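Local coordinates for Galactose/lactose metabolism regulatory protein GAL80 (Saccharomyces cerevisiae, PDB 3BTV) that represses the galactose and lactose metabolic genes of yeast by binding the activator GAL4 and blocking its transcriptional activation when no inducing sugar is present, at residues V26-N29 against W34-K37. The protein carries 1 engineered substitution. Residues are numbered along the deposited sequence; the frame is centred on the assembly and turned at random.
Sequences VGLN and WAIK
Leu-28 meets Ala-35 and Ile-36 through a single methyl, CD1. Its CG lies anti to the backbone N (chi1 173°), and CD1 reaches over the backbone of the 34-37 turn, with Leu-28 CD1 3.7 Å from Ile-36 N. Leu-28 CD1 also lies 4.0 Å from Ile-36 CD1 and 4.1 Å from Ala-35 CB.

Two backbone carbonyls add close contacts with aliphatic carbons. Gly-27 O sits 3.5 Å from Ala-35 CB. Asn-29 O faces the branch point of Ile-36, 3.3 Å from its CB, with CG2 and CG1 a little farther off.

The polar link is a bridging water. It accepts from Asn-29 N at 2.7 Å and, weakly, from Ile-36 N. Gly-27 O, at 3.2 Å from the water, is placed to receive one of its protons, though other acceptors compete for them. Only the weak bond from Ile-36 N carries this bridge across to the 34-37 side, so the water is a loose link.

Both segments belong to the loop joining strand 21-26 to helix 39-45, the first beta-alpha connection of the Rossmann fold, which in dinucleotide-binding relatives carries the glycine-rich turn. Leu-28 also packs on Ile-52 and Leu-55 of strand 50-56. Ala-35 touches Ala-96 beyond strand 92-95, and Asn-29 lies against helix 60-69.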
loop_
_atom_site.group_PDB
_atom_site.type_symbol
_atom_site.label_atom_id
_atom_site.label_comp_id
_atom_site.label_asym_id
_atom_site.label_seq_id
_atom_site.Cartn_x
_atom_site.Cartn_y
_atom_site.Cartn_z
ATOM N N VAL B 26 0.319 -33.320 -21.959
ATOM C CA VAL B 26 0.870 -33.895 -20.740
ATOM C C VAL B 26 0.167 -33.287 -19.530
ATOM O O VAL B 26 0.305 -32.091 -19.259
ATOM C CB VAL B 26 2.372 -33.606 -20.603
ATOM C CG1 VAL B 26 2.920 -34.287 -19.358
ATOM C CG2 VAL B 26 3.125 -34.074 -21.835
ATOM N N GLY B 27 -0.589 -34.103 -18.802
ATOM C CA GLY B 27 -1.209 -33.640 -17.573
ATOM C C GLY B 27 -2.717 -33.561 -17.667
ATOM O O GLY B 27 -3.377 -32.984 -16.800
ATOM N N LEU B 28 -3.264 -34.140 -18.730
ATOM C CA LEU B 28 -4.712 -34.192 -18.898
ATOM C C LEU B 28 -5.274 -35.486 -18.325
ATOM O O LEU B 28 -4.869 -36.574 -18.720
ATOM C CB LEU B 28 -5.092 -34.081 -20.371
ATOM C CG LEU B 28 -6.580 -34.305 -20.621
ATOM C CD1 LEU B 28 -7.410 -33.358 -19.749
ATOM C CD2 LEU B 28 -6.903 -34.135 -22.102
ATOM N N ASN B 29 -6.209 -35.364 -17.392
ATOM C CA ASN B 29 -6.817 -36.532 -16.774
ATOM C C ASN B 29 -8.315 -36.340 -16.595
ATOM O O ASN B 29 -8.749 -35.474 -15.834
ATOM C CB ASN B 29 -6.163 -36.817 -15.426
ATOM C CG ASN B 29 -6.699 -38.076 -14.775
ATOM O OD1 ASN B 29 -7.748 -38.600 -15.161
ATOM N ND2 ASN B 29 -5.980 -38.569 -13.779
ATOM N N TRP B 34 -6.729 -30.173 -13.158
ATOM C CA TRP B 34 -7.393 -28.959 -13.610
ATOM C C TRP B 34 -7.309 -28.749 -15.119
ATOM O O TRP B 34 -7.995 -27.889 -15.664
ATOM C CB TRP B 34 -6.841 -27.740 -12.874
ATOM C CG TRP B 34 -5.490 -27.329 -13.330
ATOM C CD1 TRP B 34 -5.178 -26.250 -14.105
ATOM C CD2 TRP B 34 -4.253 -27.988 -13.040
ATOM N NE1 TRP B 34 -3.822 -26.197 -14.313
ATOM C CE2 TRP B 34 -3.231 -27.254 -13.670
ATOM C CE3 TRP B 34 -3.910 -29.131 -12.307
ATOM C CZ2 TRP B 34 -1.889 -27.623 -13.590
ATOM C CZ3 TRP B 34 -2.576 -29.495 -12.229
ATOM C CH2 TRP B 34 -1.583 -28.744 -12.867
ATOM N N ALA B 35 -6.474 -29.527 -15.802
ATOM C CA ALA B 35 -6.432 -29.436 -17.251
ATOM C C ALA B 35 -7.794 -29.845 -17.794
ATOM O O ALA B 35 -8.291 -29.260 -18.756
ATOM C CB ALA B 35 -5.347 -30.322 -17.813
ATOM N N ILE B 36 -8.396 -30.847 -17.159
ATOM C CA ILE B 36 -9.719 -31.318 -17.549
ATOM C C ILE B 36 -10.778 -30.230 -17.343
ATOM O O ILE B 36 -11.789 -30.191 -18.044
ATOM C CB ILE B 36 -10.117 -32.590 -16.773
ATOM C CG1 ILE B 36 -11.413 -33.172 -17.335
ATOM C CG2 ILE B 36 -10.255 -32.296 -15.286
ATOM C CD1 ILE B 36 -11.291 -33.641 -18.774
ATOM N N LYS B 37 -10.524 -29.336 -16.393
ATOM C CA LYS B 37 -11.494 -28.305 -16.037
ATOM C C LYS B 37 -11.301 -26.974 -16.771
ATOM O O LYS B 37 -12.203 -26.134 -16.774
ATOM C CB LYS B 37 -11.490 -28.073 -14.523
ATOM C CG LYS B 37 -11.897 -29.297 -13.710
ATOM C CD LYS B 37 -11.765 -29.034 -12.213
ATOM C CE LYS B 37 -11.989 -30.301 -11.396
ATOM N NZ LYS B 37 -11.783 -30.070 -9.934
HETATM O O HOH W 1 -6.496 -32.983 -16.210
#